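Local coordinates for protein mRNA interferase YafQ (PDB 4MMG) that cleaves mRNA at lysine codons on the ribosome as the toxin of a type II toxin-antitoxin system, blocking translation elongation and inducing bacterial stasis, at residues A[17-20]-A[21-25]; A[28-31]-A[32-35]; A[36-40]-A[41-45]; A[74-78]-A[79-83]. The protein carries 1 engineered substitution. One frame throughout, in Å; residues are numbered along the deposited sequence.

How the contacts relate
Contacts 1 and 2 rest on helix bonds and local side-chain packing, contact 3 ends a helix and contact 4 is a sheet hairpin. The first two lie on helices 13-24 and 29-40 and meet where the Met-29 methylthio group packs on Val-19, Ala-22 and Gln-23. Contacts 2 and 3 share helix 29-40, at its start and its end. Contact 4 meets contact 3 through Leu-39, Ile-40 and Leu-44 against Tyr-75, Leu-77 and Leu-82. Contact 3 is largely a surface contact, whereas the others each combine buried and exposed residues. A sulfate, probably from the crystallisation liquor, is bound by an arginine at each of contacts 1 and 4, while water bridges polar side chains at contact 2.

Contact 1. Residues A[17-20]-A[21-25]; sequences KDVK and LAQKR. With SO4 (sulfate ion), chain D.
With chi1 at 167°, Val-19 holds CG1 anti to its backbone N, and Gln-23, whose CG lies anti to the carbonyl carbon (chi1 -72°), extends back along the helix to meet it. The two side chains lie at a slant to one another, Val-19 CG1 resting 4.0 Å from Gln-23 OE1. The methylene of Gln-23 passes close to the same turn, its CG being 3.3 Å from Val-19 O, the carbonyl that also receives Gln-23 N at 3.0 Å. Equivalent bonds run from Leu-21, Ala-22 and Lys-24 to residues four places earlier.

On another side of the helix, Leu-21 CD2 sits 3.6 Å above the plane of the Arg-25 guanidinium, over its centre. This apolar lid covers one face of the flat group, and a sulfate ion, probably from the crystallisation liquor, lies at its edge. Two nearly straight bonds grip the anion, Arg-25 NH1 to O1 and Arg-25 NH2 to O3, each 2.9 Å long, and together they fix the guanidinium's rotation. Asp-18 forms a salt bridge with Arg-86 of strand 81-88. The arrangement is that of a regular alpha-helix with i to i+4 bonding, ending where Arg-25 leaves helical geometry.

Contact 2. Residues A[28-31]-A[32-35]; sequences DMNK and LKYL
Met-29 and Leu-32 lie side by side and point the same way, their methyls meeting at Met-29 CE and Leu-32 CD2, 4.2 Å apart. The methionine chain is bent at both chi2 and chi3, which turns CE back alongside the leucine branch. On the outer side of the same turn, Asn-30 and Lys-33 are slanted across each other and joined through one water. This water donates to Asn-30 OD1 and accepts from Lys-33 NZ, at 2.7 Å in each case. Lys-33 extends beyond CG, and its CG passes 3.3 Å from Met-29 O, the oxygen that its own backbone N reaches at 2.9 Å with an N-H...O angle of 167°.

The next shell is the backbone. Tyr-34 N bonds to Asn-30 O, while the bond from Leu-35 N to Lys-31 O is weak, at 3.4 Å. Asp-28 holds the N-cap position: its OD1 accepts a weak, bent bond from Asn-30 N at 3.2 Å. Farther out, Trp-71 of strand 71-77 touches both Met-29 and Leu-32, and Leu-35 packs on Leu-73.

The chemistry thus divides the helix into two sides, an apolar one turned to the sheet and to helix 13-24, and a polar one spanned by water. A carboxylate at the first turn would probably favour the helix electrostatically, since it lies near amide groups at the positive end of the dipole.

Contact 3. Residues A[36-40]-A[41-45]; sequences MTLLI and NNTLP
Positive phi at Asn-42 (59°) turns the chain back at the end of helix 29-40, so that Leu-38 and Thr-43 are brought together in a Schellman motif. Its defining long bond runs from Thr-43 N to Leu-38 O, 2.9 Å long and in the carbonyl plane. The inner bond, Asn-42 N to Leu-39 O at 3.1 Å, is quite different: the donor stands 68° out of the carbonyl plane, above it and away from a lone pair. Thr-43 is then the centre of an inverse gamma turn, which a weak bond from Leu-44 N to Asn-42 O closes, and a cis peptide precedes Pro-45.

Side chains follow the turn. Leu-38 CD2 meets Thr-43 CB at 4.0 Å, the hydrophobic pairing that commonly accompanies this motif. Leu-39 and Leu-44 approach at about a right angle, with their CD2 methyls 3.9 Å apart. Alongside Thr-37 lies Asn-41, whose amide ND2 is 3.5 Å from Thr-37 CG2. The threonine has its methyl anti to the backbone N, turned to the asparagine, while OG1 bonds to Lys-33 O.

Around this helix end, Leu-39 packs on Leu-73 and Tyr-75 of strand 71-77 and on Leu-82 and Phe-84 of strand 81-88, Leu-44 lies on Leu-77, Ile-40 packs against Ile-9 and Tyr-11 of strand 8-11, and Asn-42 accepts a hydrogen bond from Arg-7 ahead of that strand.

Contact 4. Residues A[74-78]-A[79-83]; sequences IYKLT and DKLLR. With SO4 (sulfate ion), chain E.
Thr-78 and Leu-81 meet at the head of a tight hairpin, and the threonine side chain helps to hold the turn. Its OG1 stands between the backbone N and the carbonyl carbon (chi1 72°), the crowded position, which aims the oxygen into the loop. There Thr-78 OG1 accepts from two amides, Lys-80 N and Leu-81 N, each at 3.1 Å; the first makes an ST turn. Thr-78 N also bonds to Leu-81 O at 2.9 Å.

Leu-81 has its CG placed likewise (chi1 69°), which carries CD1 obliquely over the aliphatic part of Lys-76, 3.8 Å from Lys-76 CG. Lys-76, bent at chi3 (-75°), also makes a cation-pi contact with Tyr-62. Farther along the strands, Lys-76 and Arg-83 form a hydrogen-bonded antiparallel pair, while Leu-77 and Leu-82 form a non-hydrogen-bonded one. On the latter's face Leu-77 CD1 touches Leu-82 CB at 4.0 Å, and Leu-82 CD1 lies obliquely to the Tyr-75 ring, 4.0 Å from Tyr-75 CD2.

The chain of Arg-83 is extended to NE. Arg-83 NH2 donates to O2 of a sulfate, probably from the crystallisation liquor, at 2.8 Å, NE forms a salt bridge with Glu-85, and NH1 pairs with Glu-10, fixing the group's orientation.

The hairpin joins central strands 71-77 and 81-88, flanked by 63-66 and 8-11. Helix 29-40 lies over the face of Tyr-75 and Leu-82, and at the far end Ile-74 packs on Leu-93 and Phe-94 of helix 90-94, with its side chain about 8 Å from that of the engineered Gln-90, at the inferred proton-donor position.

Contact 1. Residues A[17-20]-A[21-25]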
loop_
_atom_site.group_PDB
_atom_site.type_symbol
_atom_site.label_atom_id
_atom_site.label_comp_id
_atom_site.label_asym_id
_atom_site.label_seq_id
_atom_site.Cartn_x
_atom_site.Cartn_y
_atom_site.Cartn_z
ATOM N N LYS A 17 3.118 -12.175 1.016
ATOM C CA LYS A 17 2.882 -13.029 -0.146
ATOM C C LYS A 17 2.756 -12.169 -1.401
ATOM O O LYS A 17 3.331 -12.486 -2.444
ATOM C CB LYS A 17 1.620 -13.866 0.043
ATOM C CG LYS A 17 1.708 -14.893 1.165
ATOM C CD LYS A 17 0.427 -15.698 1.247
ATOM C CE LYS A 17 0.497 -16.724 2.371
ATOM N NZ LYS A 17 -0.712 -17.586 2.392
ATOM N N ASP A 18 2.021 -11.067 -1.283
ATOM C CA ASP A 18 1.836 -10.155 -2.412
ATOM C C ASP A 18 3.164 -9.588 -2.922
ATOM O O ASP A 18 3.377 -9.466 -4.131
ATOM C CB ASP A 18 0.916 -8.996 -2.015
ATOM C CG ASP A 18 -0.535 -9.415 -1.840
ATOM O OD1 ASP A 18 -0.902 -10.560 -2.188
ATOM O OD2 ASP A 18 -1.322 -8.573 -1.358
ATOM N N VAL A 19 4.051 -9.234 -2.001
ATOM C CA VAL A 19 5.345 -8.685 -2.372
ATOM C C VAL A 19 6.178 -9.729 -3.115
ATOM O O VAL A 19 6.804 -9.422 -4.137
ATOM C CB VAL A 19 6.101 -8.127 -1.145
ATOM C CG1 VAL A 19 7.562 -7.851 -1.486
ATOM C CG2 VAL A 19 5.419 -6.870 -0.633
ATOM N N LYS A 20 6.167 -10.968 -2.625
ATOM C CA LYS A 20 6.883 -12.040 -3.314
ATOM C C LYS A 20 6.354 -12.260 -4.730
ATOM O O LYS A 20 7.133 -12.472 -5.661
ATOM C CB LYS A 20 6.829 -13.341 -2.511
ATOM C CG LYS A 20 7.663 -13.299 -1.241
ATOM C CD LYS A 20 7.655 -14.644 -0.535
ATOM C CE LYS A 20 8.159 -14.517 0.893
ATOM N NZ LYS A 20 7.548 -15.554 1.777
ATOM N N LEU A 21 5.039 -12.184 -4.897
ATOM C CA LEU A 21 4.434 -12.382 -6.213
ATOM C C LEU A 21 4.816 -11.248 -7.170
ATOM O O LEU A 21 5.116 -11.489 -8.341
ATOM C CB LEU A 21 2.914 -12.494 -6.085
ATOM C CG LEU A 21 2.150 -12.833 -7.359
ATOM C CD1 LEU A 21 2.590 -14.185 -7.898
ATOM C CD2 LEU A 21 0.649 -12.817 -7.103
ATOM N N ALA A 22 4.820 -10.013 -6.673
ATOM C CA ALA A 22 5.239 -8.866 -7.482
ATOM C C ALA A 22 6.675 -9.049 -7.955
ATOM O O ALA A 22 7.010 -8.763 -9.112
ATOM C CB ALA A 22 5.090 -7.571 -6.689
ATOM N N GLN A 23 7.529 -9.527 -7.056
ATOM C CA GLN A 23 8.916 -9.799 -7.421
ATOM C C GLN A 23 8.996 -10.834 -8.535
ATOM O O GLN A 23 9.714 -10.643 -9.520
ATOM C CB GLN A 23 9.696 -10.289 -6.204
ATOM C CG GLN A 23 9.969 -9.205 -5.186
ATOM C CD GLN A 23 10.729 -9.722 -3.978
ATOM O OE1 GLN A 23 10.168 -10.410 -3.122
ATOM N NE2 GLN A 23 12.016 -9.397 -3.907
ATOM N N LYS A 24 8.255 -11.928 -8.363
ATOM C CA LYS A 24 8.213 -13.022 -9.327
ATOM C C LYS A 24 7.727 -12.547 -10.693
ATOM O O LYS A 24 8.201 -13.022 -11.732
ATOM C CB LYS A 24 7.300 -14.131 -8.798
ATOM C CG LYS A 24 7.273 -15.387 -9.660
ATOM C CD LYS A 24 6.281 -16.394 -9.116
ATOM C CE LYS A 24 6.349 -17.702 -9.885
ATOM N NZ LYS A 24 5.195 -18.579 -9.553
ATOM N N ARG A 25 6.787 -11.607 -10.694
ATOM C CA ARG A 25 6.212 -11.113 -11.944
ATOM C C ARG A 25 6.988 -9.942 -12.547
ATOM O O ARG A 25 6.529 -9.325 -13.509
ATOM C CB ARG A 25 4.735 -10.762 -11.744
ATOM C CG ARG A 25 3.891 -11.981 -11.441
ATOM C CD ARG A 25 2.411 -11.680 -11.282
ATOM N NE ARG A 25 1.654 -12.911 -11.042
ATOM C CZ ARG A 25 0.367 -12.950 -10.714
ATOM N NH1 ARG A 25 -0.320 -11.822 -10.595
ATOM N NH2 ARG A 25 -0.232 -14.117 -10.512
HETATM S S SO4 D . -3.639 -12.715 -9.216
HETATM O O1 SO4 D . -3.011 -11.450 -9.642
HETATM O O2 SO4 D . -5.076 -12.642 -9.453
HETATM O O3 SO4 D . -3.080 -13.808 -10.008
HETATM O O4 SO4 D . -3.402 -12.965 -7.797
#

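Contact 2. Residues A[28-31]-A[32-35]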
loop_
_atom_site.group_PDB
_atom_site.type_symbol
_atom_site.label_atom_id
_atom_site.label_comp_id
_atom_site.label_asym_id
_atom_site.label_seq_id
_atom_site.Cartn_x
_atom_site.Cartn_y
_atom_site.Cartn_z
ATOM N N ASP A 28 8.783 -3.492 -10.862
ATOM C CA ASP A 28 9.871 -2.634 -10.395
ATOM C C ASP A 28 9.713 -2.375 -8.900
ATOM O O ASP A 28 9.005 -1.450 -8.481
ATOM C CB ASP A 28 9.854 -1.317 -11.168
ATOM C CG ASP A 28 11.006 -0.407 -10.804
ATOM O OD1 ASP A 28 11.736 -0.703 -9.836
ATOM O OD2 ASP A 28 11.174 0.622 -11.498
ATOM N N MET A 29 10.391 -3.183 -8.090
ATOM C CA MET A 29 10.160 -3.162 -6.653
ATOM C C MET A 29 10.611 -1.857 -6.011
ATOM O O MET A 29 10.080 -1.449 -4.970
ATOM C CB MET A 29 10.807 -4.377 -5.982
ATOM C CG MET A 29 10.331 -5.711 -6.548
ATOM S SD MET A 29 8.543 -5.909 -6.528
ATOM C CE MET A 29 8.223 -6.000 -4.764
ATOM N N ASN A 30 11.567 -1.182 -6.640
ATOM C CA ASN A 30 11.988 0.116 -6.135
ATOM C C ASN A 30 10.841 1.127 -6.072
ATOM O O ASN A 30 10.817 1.973 -5.181
ATOM C CB ASN A 30 13.164 0.677 -6.947
ATOM C CG ASN A 30 14.487 0.014 -6.596
ATOM O OD1 ASN A 30 14.627 -0.604 -5.545
ATOM N ND2 ASN A 30 15.469 0.152 -7.481
ATOM N N LYS A 31 9.874 1.025 -6.982
ATOM C CA LYS A 31 8.742 1.951 -6.961
ATOM C C LYS A 31 7.865 1.726 -5.732
ATOM O O LYS A 31 7.383 2.671 -5.107
ATOM C CB LYS A 31 7.905 1.823 -8.235
ATOM C CG LYS A 31 8.625 2.246 -9.509
ATOM C CD LYS A 31 7.641 2.284 -10.672
ATOM C CE LYS A 31 8.279 2.804 -11.946
ATOM N NZ LYS A 31 7.247 2.994 -13.008
ATOM N N LEU A 32 7.661 0.464 -5.373
ATOM C CA LEU A 32 6.865 0.158 -4.196
ATOM C C LEU A 32 7.629 0.557 -2.936
ATOM O O LEU A 32 7.055 1.121 -1.999
ATOM C CB LEU A 32 6.522 -1.330 -4.157
ATOM C CG LEU A 32 5.794 -1.797 -2.896
ATOM C CD1 LEU A 32 4.440 -1.122 -2.786
ATOM C CD2 LEU A 32 5.665 -3.311 -2.872
ATOM N N LYS A 33 8.928 0.270 -2.919
ATOM C CA LYS A 33 9.760 0.617 -1.771
ATOM C C LYS A 33 9.761 2.128 -1.516
ATOM O O LYS A 33 9.689 2.560 -0.362
ATOM C CB LYS A 33 11.184 0.088 -1.959
ATOM C CG LYS A 33 11.254 -1.441 -1.891
ATOM C CD LYS A 33 12.622 -1.971 -2.286
ATOM C CE LYS A 33 12.614 -3.492 -2.282
ATOM N NZ LYS A 33 13.902 -4.079 -2.736
ATOM N N TYR A 34 9.807 2.925 -2.581
ATOM C CA TYR A 34 9.840 4.375 -2.408
ATOM C C TYR A 34 8.561 4.873 -1.739
ATOM O O TYR A 34 8.601 5.675 -0.802
ATOM C CB TYR A 34 10.090 5.084 -3.740
ATOM C CG TYR A 34 10.404 6.547 -3.566
ATOM C CD1 TYR A 34 11.658 6.947 -3.134
ATOM C CD2 TYR A 34 9.442 7.524 -3.804
ATOM C CE1 TYR A 34 11.962 8.283 -2.955
ATOM C CE2 TYR A 34 9.736 8.874 -3.629
ATOM C CZ TYR A 34 11.003 9.239 -3.202
ATOM O OH TYR A 34 11.336 10.562 -3.011
ATOM N N LEU A 35 7.427 4.369 -2.211
ATOM C CA LEU A 35 6.138 4.711 -1.632
ATOM C C LEU A 35 6.053 4.277 -0.173
ATOM O O LEU A 35 5.622 5.044 0.693
ATOM C CB LEU A 35 5.022 4.065 -2.445
ATOM C CG LEU A 35 3.613 4.141 -1.868
ATOM C CD1 LEU A 35 3.185 5.576 -1.624
ATOM C CD2 LEU A 35 2.661 3.464 -2.843
HETATM O O HOH W 1 14.359 -3.253 -5.264
#

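Contact 3. Residues A[36-40]-A[41-45]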
loop_
_atom_site.group_PDB
_atom_site.type_symbol
_atom_site.label_atom_id
_atom_site.label_comp_id
_atom_site.label_asym_id
_atom_site.label_seq_id
_atom_site.Cartn_x
_atom_site.Cartn_y
_atom_site.Cartn_z
ATOM N N MET A 36 6.455 3.036 0.097
ATOM C CA MET A 36 6.452 2.542 1.470
ATOM C C MET A 36 7.306 3.408 2.390
ATOM O O MET A 36 6.915 3.678 3.525
ATOM C CB MET A 36 6.931 1.094 1.529
ATOM C CG MET A 36 6.004 0.102 0.847
ATOM S SD MET A 36 6.693 -1.570 0.874
ATOM C CE MET A 36 6.605 -1.933 2.598
ATOM N N THR A 37 8.458 3.847 1.899
ATOM C CA THR A 37 9.349 4.676 2.710
ATOM C C THR A 37 8.709 6.027 3.054
ATOM O O THR A 37 8.839 6.519 4.182
ATOM C CB THR A 37 10.719 4.833 2.048
ATOM O OG1 THR A 37 11.325 3.537 1.916
ATOM C CG2 THR A 37 11.618 5.728 2.878
ATOM N N LEU A 38 7.996 6.622 2.102
ATOM C CA LEU A 38 7.301 7.878 2.384
ATOM C C LEU A 38 6.285 7.701 3.508
ATOM O O LEU A 38 6.206 8.517 4.422
ATOM C CB LEU A 38 6.609 8.402 1.124
ATOM C CG LEU A 38 7.528 8.848 -0.020
ATOM C CD1 LEU A 38 6.683 9.273 -1.218
ATOM C CD2 LEU A 38 8.464 9.981 0.408
ATOM N N LEU A 39 5.534 6.605 3.457
ATOM C CA LEU A 39 4.558 6.307 4.498
ATOM C C LEU A 39 5.227 6.038 5.852
ATOM O O LEU A 39 4.821 6.593 6.872
ATOM C CB LEU A 39 3.675 5.128 4.082
ATOM C CG LEU A 39 2.691 5.494 2.972
ATOM C CD1 LEU A 39 2.259 4.262 2.208
ATOM C CD2 LEU A 39 1.481 6.190 3.576
ATOM N N ILE A 40 6.256 5.193 5.846
ATOM C CA ILE A 40 6.972 4.849 7.075
ATOM C C ILE A 40 7.563 6.097 7.727
ATOM O O ILE A 40 7.499 6.250 8.951
ATOM C CB ILE A 40 8.073 3.820 6.784
ATOM C CG1 ILE A 40 7.444 2.446 6.537
ATOM C CG2 ILE A 40 9.094 3.752 7.928
ATOM C CD1 ILE A 40 8.384 1.453 5.878
ATOM N N ASN A 41 8.107 7.000 6.910
ATOM C CA ASN A 41 8.739 8.218 7.416
ATOM C C ASN A 41 7.760 9.348 7.734
ATOM O O ASN A 41 8.180 10.431 8.170
ATOM C CB ASN A 41 9.787 8.717 6.420
ATOM C CG ASN A 41 11.008 7.830 6.365
ATOM O OD1 ASN A 41 11.170 6.927 7.185
ATOM N ND2 ASN A 41 11.885 8.090 5.404
ATOM N N ASN A 42 6.465 9.108 7.509
ATOM C CA ASN A 42 5.440 10.137 7.718
ATOM C C ASN A 42 5.682 11.376 6.855
ATOM O O ASN A 42 5.407 12.512 7.268
ATOM C CB ASN A 42 5.335 10.523 9.203
ATOM C CG ASN A 42 4.040 11.239 9.529
ATOM O OD1 ASN A 42 2.981 10.898 9.008
ATOM N ND2 ASN A 42 4.122 12.243 10.401
ATOM N N THR A 43 6.204 11.149 5.651
ATOM C CA THR A 43 6.422 12.224 4.683
ATOM C C THR A 43 5.118 12.418 3.909
ATOM O O THR A 43 5.015 12.095 2.719
ATOM C CB THR A 43 7.599 11.889 3.761
ATOM O OG1 THR A 43 8.703 11.444 4.563
ATOM C CG2 THR A 43 8.037 13.123 2.971
ATOM N N LEU A 44 4.121 12.937 4.626
ATOM C CA LEU A 44 2.730 12.966 4.183
ATOM C C LEU A 44 2.158 14.383 4.314
ATOM O O LEU A 44 2.545 15.122 5.220
ATOM C CB LEU A 44 1.908 11.968 5.008
ATOM C CG LEU A 44 2.500 10.559 5.040
ATOM C CD1 LEU A 44 1.742 9.669 6.018
ATOM C CD2 LEU A 44 2.506 9.947 3.656
ATOM N N PRO A 45 1.216 14.764 3.429
ATOM C CA PRO A 45 0.567 13.935 2.405
ATOM C C PRO A 45 1.450 13.508 1.236
ATOM O O PRO A 45 2.383 14.220 0.833
ATOM C CB PRO A 45 -0.547 14.847 1.879
ATOM C CG PRO A 45 -0.036 16.224 2.122
ATOM C CD PRO A 45 0.646 16.123 3.455
#

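Contact 4. Residues A[74-78]-A[79-83]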
loop_
_atom_site.group_PDB
_atom_site.type_symbol
_atom_site.label_atom_id
_atom_site.label_comp_id
_atom_site.label_asym_id
_atom_site.label_seq_id
_atom_site.Cartn_x
_atom_site.Cartn_y
_atom_site.Cartn_z
ATOM N N ILE A 74 -2.719 -1.218 -0.948
ATOM C CA ILE A 74 -3.767 -0.992 0.040
ATOM C C ILE A 74 -3.105 -1.000 1.417
ATOM O O ILE A 74 -2.378 -1.940 1.783
ATOM C CB ILE A 74 -4.874 -2.065 -0.003
ATOM C CG1 ILE A 74 -5.642 -1.996 -1.323
ATOM C CG2 ILE A 74 -5.831 -1.881 1.164
ATOM C CD1 ILE A 74 -6.669 -3.115 -1.485
ATOM N N TYR A 75 -3.335 0.064 2.172
ATOM C CA TYR A 75 -2.726 0.213 3.490
ATOM C C TYR A 75 -3.706 0.901 4.447
ATOM O O TYR A 75 -4.685 1.518 4.018
ATOM C CB TYR A 75 -1.402 0.997 3.389
ATOM C CG TYR A 75 -1.610 2.443 3.012
ATOM C CD1 TYR A 75 -1.807 2.815 1.691
ATOM C CD2 TYR A 75 -1.641 3.430 3.988
ATOM C CE1 TYR A 75 -2.019 4.143 1.343
ATOM C CE2 TYR A 75 -1.855 4.745 3.663
ATOM C CZ TYR A 75 -2.049 5.098 2.344
ATOM O OH TYR A 75 -2.263 6.421 2.040
ATOM N N LYS A 76 -3.443 0.796 5.745
ATOM C CA LYS A 76 -4.230 1.514 6.736
ATOM C C LYS A 76 -3.309 2.470 7.470
ATOM O O LYS A 76 -2.170 2.116 7.781
ATOM C CB LYS A 76 -4.902 0.545 7.716
ATOM C CG LYS A 76 -5.583 1.248 8.893
ATOM C CD LYS A 76 -6.350 0.272 9.767
ATOM C CE LYS A 76 -7.645 -0.160 9.111
ATOM N NZ LYS A 76 -8.366 -1.153 9.958
ATOM N N LEU A 77 -3.785 3.685 7.714
ATOM C CA LEU A 77 -3.002 4.665 8.454
ATOM C C LEU A 77 -3.864 5.371 9.493
ATOM O O LEU A 77 -4.831 6.065 9.155
ATOM C CB LEU A 77 -2.365 5.691 7.511
ATOM C CG LEU A 77 -1.471 6.732 8.185
ATOM C CD1 LEU A 77 -0.233 6.073 8.752
ATOM C CD2 LEU A 77 -1.095 7.802 7.180
ATOM N N THR A 78 -3.520 5.160 10.760
ATOM C CA THR A 78 -4.120 5.913 11.855
ATOM C C THR A 78 -3.005 6.574 12.660
ATOM O O THR A 78 -1.826 6.469 12.307
ATOM C CB THR A 78 -4.935 5.001 12.782
ATOM O OG1 THR A 78 -4.043 4.180 13.545
ATOM C CG2 THR A 78 -5.892 4.128 11.981
ATOM N N ASP A 79 -3.367 7.254 13.743
ATOM C CA ASP A 79 -2.350 7.843 14.609
ATOM C C ASP A 79 -1.504 6.760 15.281
ATOM O O ASP A 79 -0.350 6.999 15.642
ATOM C CB ASP A 79 -2.983 8.751 15.667
ATOM C CG ASP A 79 -3.607 10.001 15.074
ATOM O OD1 ASP A 79 -3.345 10.304 13.891
ATOM O OD2 ASP A 79 -4.363 10.686 15.797
ATOM N N LYS A 80 -2.079 5.568 15.424
ATOM C CA LYS A 80 -1.441 4.471 16.146
ATOM C C LYS A 80 -0.704 3.479 15.252
ATOM O O LYS A 80 0.227 2.806 15.696
ATOM C CB LYS A 80 -2.478 3.703 16.967
ATOM C CG LYS A 80 -3.104 4.509 18.083
ATOM C CD LYS A 80 -3.982 3.630 18.954
ATOM C CE LYS A 80 -4.697 4.471 19.992
ATOM N NZ LYS A 80 -3.807 5.559 20.485
ATOM N N LEU A 81 -1.124 3.356 14.000
ATOM C CA LEU A 81 -0.542 2.308 13.173
ATOM C C LEU A 81 -0.432 2.672 11.706
ATOM O O LEU A 81 -1.244 3.439 11.172
ATOM C CB LEU A 81 -1.303 0.985 13.346
ATOM C CG LEU A 81 -2.727 0.807 12.819
ATOM C CD1 LEU A 81 -2.757 0.463 11.330
ATOM C CD2 LEU A 81 -3.441 -0.281 13.610
ATOM N N LEU A 82 0.601 2.129 11.073
ATOM C CA LEU A 82 0.670 2.079 9.620
ATOM C C LEU A 82 0.719 0.605 9.277
ATOM O O LEU A 82 1.629 -0.099 9.707
ATOM C CB LEU A 82 1.928 2.772 9.110
ATOM C CG LEU A 82 2.366 2.469 7.671
ATOM C CD1 LEU A 82 1.316 2.897 6.648
ATOM C CD2 LEU A 82 3.701 3.152 7.377
ATOM N N ARG A 83 -0.261 0.129 8.521
ATOM C CA ARG A 83 -0.318 -1.289 8.182
ATOM C C ARG A 83 -0.360 -1.488 6.669
ATOM O O ARG A 83 -1.289 -1.040 5.992
ATOM C CB ARG A 83 -1.531 -1.952 8.839
ATOM C CG ARG A 83 -1.712 -3.420 8.492
ATOM C CD ARG A 83 -2.849 -4.014 9.320
ATOM N NE ARG A 83 -3.020 -5.442 9.088
ATOM C CZ ARG A 83 -2.447 -6.394 9.823
ATOM N NH1 ARG A 83 -1.658 -6.071 10.843
ATOM N NH2 ARG A 83 -2.662 -7.674 9.537
HETATM S S SO4 E . -5.490 -9.427 8.243
HETATM O O1 SO4 E . -6.500 -9.721 7.229
HETATM O O2 SO4 E . -4.937 -8.088 8.021
HETATM O O3 SO4 E . -4.435 -10.436 8.162
HETATM O O4 SO4 E . -6.105 -9.471 9.566
#